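Hepatocyte growth factor-regulated tyrosine kinase substrate (Drosophila melanogaster, PDB 1DVP) helps endosomal membranes invaginate into multivesicular bodies, binds ubiquitin, and dampens receptor tyrosine kinase signalling by promoting degradation of the activated receptors. Local coordinates at residues 89-92 with 93-97; 45-48 with 49-53; 103-106 with 107-111. All coordinates share one frame; numbering follows the deposited sequence.

Contact 1 of 3, residues 89-92 with 93-97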
loop_
_atom_site.group_PDB
_atom_site.type_symbol
_atom_site.label_atom_id
_atom_site.label_comp_id
_atom_site.label_asym_id
_atom_site.label_seq_id
_atom_site.Cartn_x
_atom_site.Cartn_y
_atom_site.Cartn_z
ATOM N N MET A 89 -22.187 23.632 -28.753
ATOM C CA MET A 89 -23.371 23.273 -27.966
ATOM C C MET A 89 -23.038 23.566 -26.502
ATOM O O MET A 89 -23.822 24.170 -25.771
ATOM C CB MET A 89 -23.694 21.778 -28.098
ATOM C CG MET A 89 -23.211 20.928 -26.892
ATOM S SD MET A 89 -24.399 20.645 -25.473
ATOM C CE MET A 89 -24.767 18.911 -25.857
ATOM N N PHE A 90 -21.861 23.128 -26.079
ATOM C CA PHE A 90 -21.470 23.349 -24.714
ATOM C C PHE A 90 -21.591 24.814 -24.434
ATOM O O PHE A 90 -22.007 25.242 -23.354
ATOM C CB PHE A 90 -20.043 22.867 -24.504
ATOM C CG PHE A 90 -19.933 21.376 -24.406
ATOM C CD1 PHE A 90 -18.780 20.717 -24.811
ATOM C CD2 PHE A 90 -20.989 20.624 -23.890
ATOM C CE1 PHE A 90 -18.680 19.316 -24.697
ATOM C CE2 PHE A 90 -20.895 19.248 -23.779
ATOM C CZ PHE A 90 -19.737 18.591 -24.183
ATOM N N SER A 91 -21.257 25.597 -25.442
ATOM C CA SER A 91 -21.306 27.027 -25.269
ATOM C C SER A 91 -22.714 27.560 -25.092
ATOM O O SER A 91 -23.002 28.251 -24.100
ATOM C CB SER A 91 -20.644 27.719 -26.438
ATOM O OG SER A 91 -20.352 29.035 -26.039
ATOM N N SER A 92 -23.596 27.252 -26.038
ATOM C CA SER A 92 -24.957 27.752 -25.927
ATOM C C SER A 92 -25.613 27.216 -24.685
ATOM O O SER A 92 -26.404 27.905 -24.050
ATOM C CB SER A 92 -25.797 27.391 -27.153
ATOM O OG SER A 92 -25.309 26.235 -27.812
ATOM N N PHE A 93 -25.262 25.986 -24.330
ATOM C CA PHE A 93 -25.814 25.346 -23.154
ATOM C C PHE A 93 -25.533 26.164 -21.903
ATOM O O PHE A 93 -26.450 26.517 -21.167
ATOM C CB PHE A 93 -25.218 23.939 -23.003
ATOM C CG PHE A 93 -25.593 23.250 -21.715
ATOM C CD1 PHE A 93 -26.840 22.638 -21.562
ATOM C CD2 PHE A 93 -24.700 23.217 -20.647
ATOM C CE1 PHE A 93 -27.187 22.003 -20.370
ATOM C CE2 PHE A 93 -25.044 22.586 -19.451
ATOM C CZ PHE A 93 -26.289 21.981 -19.320
ATOM N N LEU A 94 -24.266 26.464 -21.655
ATOM C CA LEU A 94 -23.910 27.196 -20.455
ATOM C C LEU A 94 -24.427 28.628 -20.494
ATOM O O LEU A 94 -24.673 29.241 -19.460
ATOM C CB LEU A 94 -22.393 27.202 -20.271
ATOM C CG LEU A 94 -21.585 28.073 -21.237
ATOM C CD1 LEU A 94 -21.493 29.513 -20.718
ATOM C CD2 LEU A 94 -20.202 27.485 -21.374
ATOM N N GLU A 95 -24.605 29.155 -21.692
ATOM C CA GLU A 95 -25.060 30.519 -21.833
ATOM C C GLU A 95 -26.556 30.701 -21.601
ATOM O O GLU A 95 -26.997 31.783 -21.228
ATOM C CB GLU A 95 -24.671 31.026 -23.213
ATOM C CG GLU A 95 -24.134 32.431 -23.188
ATOM C CD GLU A 95 -23.099 32.647 -24.253
ATOM O OE1 GLU A 95 -21.955 32.150 -24.085
ATOM O OE2 GLU A 95 -23.436 33.301 -25.262
ATOM N N SER A 96 -27.335 29.641 -21.802
ATOM C CA SER A 96 -28.769 29.742 -21.621
ATOM C C SER A 96 -29.379 28.957 -20.463
ATOM O O SER A 96 -30.583 29.005 -20.280
ATOM C CB SER A 96 -29.490 29.366 -22.925
ATOM O OG SER A 96 -29.400 27.980 -23.194
ATOM N N THR A 97 -28.576 28.244 -19.677
ATOM C CA THR A 97 -29.138 27.480 -18.560
ATOM C C THR A 97 -29.576 28.388 -17.414
ATOM O O THR A 97 -28.860 29.315 -17.024
ATOM C CB THR A 97 -28.122 26.448 -17.979
ATOM O OG1 THR A 97 -28.767 25.647 -16.979
ATOM C CG2 THR A 97 -26.949 27.163 -17.345
#
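The C-terminal turns of helix 84-96, one of the helices in the VHS superhelix, bring Met-89 beside Phe-93 and end where Ser-96 folds back on Ser-92. Met-89 and Phe-93 run side by side in the same direction, one turn apart, with Met-89 SD 4.2 Å from Phe-93 CB. The backbone beneath them is tight: Phe-93 N donates to Met-89 O at 2.7 Å, meeting it almost end-on with a C=O...N angle of 168°. Because CG of Phe-93 stands anti to its own N (chi1 173°), the ring swings off the helix towards Met-51 of helix 40-51 and Val-102 of helix 100-116, while Phe-90 O lies at the ring edge, near its plane. Leu-94 packs against the backbone of the preceding turn, its CG 3.2 Å from Ser-91 O, and its branches continue onto Leu-107 and Leu-133.

The remaining side chains are polar. Ser-91 OG and Glu-95 OE1 stand 4.0 Å apart, too far for a bond. Glu-95 OE1 is hydrogen-bonded to His-138, and Ser-92 OG bonds to Glu-88 O. At the helix end Ser-92 O takes two donors, Ser-96 N at 3.0 Å and Ser-96 OG at 3.1 Å, which arrive from opposite faces of the carbonyl plane. A chi1 of 71° turns the Ser-96 hydroxyl back along the helix to make this second bond. Thr-97, the first residue to leave helical geometry, adds a weak bond from its N to Phe-93 O. Ser-92 and Ser-96 thus spend their hydroxyls on carbonyls of their own helix, so this exposed side is held by hydrogen bonds within the helix, whereas Phe-90, Phe-93 and Leu-94 supply the apolar surface that meets neighbouring helices.

Contact 2 of 3, residues 45-48 with 49-53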
loop_
_atom_site.group_PDB
_atom_site.type_symbol
_atom_site.label_atom_id
_atom_site.label_comp_id
_atom_site.label_asym_id
_atom_site.label_seq_id
_atom_site.Cartn_x
_atom_site.Cartn_y
_atom_site.Cartn_z
ATOM N N ALA A 45 -25.277 10.799 -25.799
ATOM C CA ALA A 45 -26.613 11.295 -26.145
ATOM C C ALA A 45 -27.498 11.187 -24.918
ATOM O O ALA A 45 -28.288 12.086 -24.610
ATOM C CB ALA A 45 -27.210 10.452 -27.316
ATOM N N ALA A 46 -27.377 10.076 -24.209
ATOM C CA ALA A 46 -28.156 9.900 -22.994
ATOM C C ALA A 46 -27.652 10.951 -21.984
ATOM O O ALA A 46 -28.436 11.528 -21.233
ATOM C CB ALA A 46 -27.985 8.465 -22.444
ATOM N N ILE A 47 -26.349 11.223 -21.979
ATOM C CA ILE A 47 -25.810 12.219 -21.063
ATOM C C ILE A 47 -26.374 13.598 -21.416
ATOM O O ILE A 47 -26.770 14.363 -20.551
ATOM C CB ILE A 47 -24.264 12.255 -21.099
ATOM C CG1 ILE A 47 -23.703 11.026 -20.365
ATOM C CG2 ILE A 47 -23.733 13.509 -20.415
ATOM C CD1 ILE A 47 -22.179 10.904 -20.406
ATOM N N LYS A 48 -26.411 13.912 -22.697
ATOM C CA LYS A 48 -26.941 15.214 -23.091
ATOM C C LYS A 48 -28.362 15.419 -22.563
ATOM O O LYS A 48 -28.666 16.471 -22.027
ATOM C CB LYS A 48 -26.943 15.370 -24.606
ATOM C CG LYS A 48 -25.620 15.751 -25.212
ATOM C CD LYS A 48 -25.801 15.774 -26.723
ATOM C CE LYS A 48 -24.510 15.582 -27.485
ATOM N NZ LYS A 48 -24.725 14.699 -28.702
ATOM N N LYS A 49 -29.228 14.423 -22.704
ATOM C CA LYS A 49 -30.591 14.570 -22.204
ATOM C C LYS A 49 -30.632 14.904 -20.720
ATOM O O LYS A 49 -31.471 15.697 -20.274
ATOM C CB LYS A 49 -31.377 13.309 -22.467
ATOM C CG LYS A 49 -31.498 13.033 -23.944
ATOM C CD LYS A 49 -32.296 11.794 -24.229
ATOM C CE LYS A 49 -32.382 11.554 -25.736
ATOM N NZ LYS A 49 -33.165 10.310 -26.034
ATOM N N LYS A 50 -29.719 14.309 -19.959
ATOM C CA LYS A 50 -29.656 14.555 -18.527
ATOM C C LYS A 50 -29.095 15.955 -18.275
ATOM O O LYS A 50 -29.445 16.590 -17.282
ATOM C CB LYS A 50 -28.813 13.491 -17.821
ATOM C CG LYS A 50 -29.429 12.105 -17.835
ATOM C CD LYS A 50 -30.738 12.002 -17.043
ATOM C CE LYS A 50 -31.298 10.592 -17.191
ATOM N NZ LYS A 50 -32.667 10.418 -16.607
ATOM N N MET A 51 -28.230 16.429 -19.173
ATOM C CA MET A 51 -27.693 17.779 -19.042
ATOM C C MET A 51 -28.882 18.740 -19.125
ATOM O O MET A 51 -28.942 19.741 -18.398
ATOM C CB MET A 51 -26.702 18.094 -20.166
ATOM C CG MET A 51 -25.302 17.492 -19.980
ATOM S SD MET A 51 -24.244 17.668 -21.467
ATOM C CE MET A 51 -24.121 19.552 -21.529
ATOM N N ASN A 52 -29.844 18.403 -19.988
ATOM C CA ASN A 52 -31.031 19.234 -20.170
ATOM C C ASN A 52 -32.156 18.953 -19.178
ATOM O O ASN A 52 -33.336 19.282 -19.441
ATOM C CB ASN A 52 -31.573 19.110 -21.602
ATOM C CG ASN A 52 -30.575 19.600 -22.667
ATOM O OD1 ASN A 52 -29.985 20.668 -22.548
ATOM N ND2 ASN A 52 -30.406 18.812 -23.715
ATOM N N SER A 53 -31.815 18.347 -18.040
ATOM C CA SER A 53 -32.817 18.071 -17.021
ATOM C C SER A 53 -33.203 19.408 -16.385
ATOM O O SER A 53 -32.348 20.272 -16.164
ATOM C CB SER A 53 -32.261 17.168 -15.938
ATOM O OG SER A 53 -33.271 16.866 -14.985
#
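The flat peptide carbonyl of Lys-48, at the C-terminal end of helix 40-51 in the superhelical VHS domain, is approached on both faces and in its plane by Met-51 and Asn-52. Met-51 N lies over one face, 2.9 Å from Lys-48 O, and makes only a weak hydrogen bond there, with an N-H...O angle of 117°. Asn-52 ND2 sits over the opposite face of Lys-48 O at 3.4 Å, but its poor angle makes this packing and not a bond. Asn-52 N comes in the carbonyl plane and gives the proper bond, 3.0 Å to Lys-48 O. The amide of Asn-52 in turn has Lys-48 O over one of its own faces, and Phe-93 of helix 84-96 reaches its oxygen.

Asn-52 is the first residue to leave helical geometry. Met-51 N makes its main bond to Ile-47 O; before it Lys-49 N is bonded to Ala-45 O, and the Lys-50 N to Ala-46 O bond is weak. On the buried side Ile-47 CG2 touches Met-51 CG at 4.3 Å, and the pair faces Ile-69 and Ser-62 of helix 56-72 between them. Met-51 also passes its sulfur beside Lys-48, SD lying 4.0 Å from Lys-48 CA. The lysines diverge: Lys-48 touches Asn-86 of helix 84-96, while Lys-50 bends at chi2 (-65°) and forms a salt bridge with Glu-11 of helix 5-14. Lys-49 is extended beyond CG along the exposed surface, and its CG rests 3.4 Å from Ala-45 O.

Contact 3 of 3, residues 103-106 with 107-111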
loop_
_atom_site.group_PDB
_atom_site.type_symbol
_atom_site.label_atom_id
_atom_site.label_comp_id
_atom_site.label_asym_id
_atom_site.label_seq_id
_atom_site.Cartn_x
_atom_site.Cartn_y
_atom_site.Cartn_z
ATOM N N ARG A 103 -23.857 26.434 -15.167
ATOM C CA ARG A 103 -23.022 27.256 -16.038
ATOM C C ARG A 103 -21.555 27.312 -15.565
ATOM O O ARG A 103 -20.623 27.265 -16.390
ATOM C CB ARG A 103 -23.599 28.675 -16.130
ATOM C CG ARG A 103 -22.586 29.696 -16.606
ATOM C CD ARG A 103 -23.206 31.090 -16.721
ATOM N NE ARG A 103 -24.467 31.029 -17.450
ATOM C CZ ARG A 103 -25.668 31.075 -16.882
ATOM N NH1 ARG A 103 -25.789 31.195 -15.564
ATOM N NH2 ARG A 103 -26.750 30.978 -17.640
ATOM N N GLN A 104 -21.371 27.419 -14.248
ATOM C CA GLN A 104 -20.044 27.454 -13.642
ATOM C C GLN A 104 -19.301 26.134 -13.867
ATOM O O GLN A 104 -18.111 26.124 -14.193
ATOM C CB GLN A 104 -20.131 27.721 -12.136
ATOM C CG GLN A 104 -20.335 29.192 -11.775
ATOM C CD GLN A 104 -19.595 30.113 -12.728
ATOM O OE1 GLN A 104 -20.169 30.576 -13.696
ATOM N NE2 GLN A 104 -18.317 30.356 -12.470
ATOM N N LYS A 105 -20.015 25.027 -13.713
ATOM C CA LYS A 105 -19.393 23.724 -13.881
ATOM C C LYS A 105 -18.971 23.517 -15.324
ATOM O O LYS A 105 -17.911 22.954 -15.593
ATOM C CB LYS A 105 -20.350 22.607 -13.424
ATOM C CG LYS A 105 -19.766 21.191 -13.528
ATOM C CD LYS A 105 -18.527 20.991 -12.645
ATOM C CE LYS A 105 -17.886 19.616 -12.928
ATOM N NZ LYS A 105 -16.775 19.301 -11.983
ATOM N N MET A 106 -19.788 23.988 -16.257
ATOM C CA MET A 106 -19.461 23.825 -17.672
ATOM C C MET A 106 -18.250 24.679 -18.057
ATOM O O MET A 106 -17.404 24.254 -18.857
ATOM C CB MET A 106 -20.658 24.195 -18.542
ATOM C CG MET A 106 -20.516 23.846 -20.021
ATOM S SD MET A 106 -20.437 22.036 -20.395
ATOM C CE MET A 106 -18.698 21.844 -20.507
ATOM N N LEU A 107 -18.176 25.880 -17.485
ATOM C CA LEU A 107 -17.086 26.803 -17.750
ATOM C C LEU A 107 -15.791 26.180 -17.258
ATOM O O LEU A 107 -14.772 26.230 -17.933
ATOM C CB LEU A 107 -17.346 28.148 -17.056
ATOM C CG LEU A 107 -17.614 29.359 -17.986
ATOM C CD1 LEU A 107 -17.973 28.921 -19.410
ATOM C CD2 LEU A 107 -18.722 30.226 -17.368
ATOM N N GLU A 108 -15.840 25.592 -16.073
ATOM C CA GLU A 108 -14.683 24.902 -15.503
ATOM C C GLU A 108 -14.220 23.731 -16.410
ATOM O O GLU A 108 -13.032 23.596 -16.680
ATOM C CB GLU A 108 -15.057 24.373 -14.105
ATOM C CG GLU A 108 -14.085 23.360 -13.461
ATOM C CD GLU A 108 -14.805 22.474 -12.415
ATOM O OE1 GLU A 108 -14.828 21.237 -12.579
ATOM O OE2 GLU A 108 -15.371 23.026 -11.439
ATOM N N LEU A 109 -15.159 22.917 -16.891
ATOM C CA LEU A 109 -14.839 21.760 -17.733
ATOM C C LEU A 109 -14.203 22.201 -19.045
ATOM O O LEU A 109 -13.205 21.642 -19.481
ATOM C CB LEU A 109 -16.096 20.904 -18.004
ATOM C CG LEU A 109 -16.740 20.224 -16.764
ATOM C CD1 LEU A 109 -17.928 19.392 -17.192
ATOM C CD2 LEU A 109 -15.750 19.334 -16.036
ATOM N N VAL A 110 -14.787 23.219 -19.668
ATOM C CA VAL A 110 -14.236 23.733 -20.922
ATOM C C VAL A 110 -12.761 24.090 -20.758
ATOM O O VAL A 110 -11.963 23.748 -21.586
ATOM C CB VAL A 110 -14.972 24.994 -21.372
ATOM C CG1 VAL A 110 -14.108 25.742 -22.450
ATOM C CG2 VAL A 110 -16.344 24.631 -21.910
ATOM N N GLN A 111 -12.427 24.782 -19.670
ATOM C CA GLN A 111 -11.065 25.221 -19.357
ATOM C C GLN A 111 -10.187 24.035 -18.973
ATOM O O GLN A 111 -9.021 23.933 -19.392
ATOM C CB GLN A 111 -11.115 26.248 -18.209
ATOM C CG GLN A 111 -9.778 26.586 -17.606
ATOM C CD GLN A 111 -9.874 27.617 -16.481
ATOM O OE1 GLN A 111 -10.450 27.354 -15.412
ATOM N NE2 GLN A 111 -9.325 28.805 -16.728
#
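Lys-105 crosses obliquely over Leu-109 and Glu-108, its CE 3.8 Å from Leu-109 CD2. The ammonium continues into a salt bridge, Lys-105 NZ to Glu-108 OE1 at 2.8 Å, meeting the oxygen on its syn side and 24° out of the carboxylate plane. A bend at chi2 (62°) turns the lysine chain along the helix towards these partners. Glu-67 of helix 56-72 forms a second salt bridge with the same nitrogen, tying two helices of the VHS superhelix, 56-72 and 100-116, through one charge. A methionine here would probably leave both glutamates without their shared positive partner and remove a tie between the two helices.

On the buried side Met-106 bends at chi2 and chi3 and crosses its neighbours at about a right angle, its CE 3.7 Å from Leu-109 CB and 3.9 Å from Val-110 CG2. Leu-107 lies alongside Arg-103, with Leu-107 CD2 4.0 Å from Arg-103 CG, and also touches Phe-140. The guanidinium of Arg-103 forms a salt bridge with Glu-100.

Overall arrangement
All three contacts are turns within single helices of the VHS domain, apart from the zinc-binding FYVE part of the chain. Contact 3 is the most buried, with four of its eight touching residues enclosed; contacts 1 and 2 lie at helix ends, each with two buried and two exposed. Contact 1 joins the others: Met-89 CE packs 3.3 Å from Lys-48 CG of contact 2, and Arg-103 of contact 3 gives weak hydrogen bonds to the oxygens of Leu-94 and Thr-97. Contacts 2 and 3 do not touch. Contact 1 adds serine hydroxyls to its helix-end bonds, contact 2 relies on main-chain bonds, and only contact 3 has a salt bridge between its own segments.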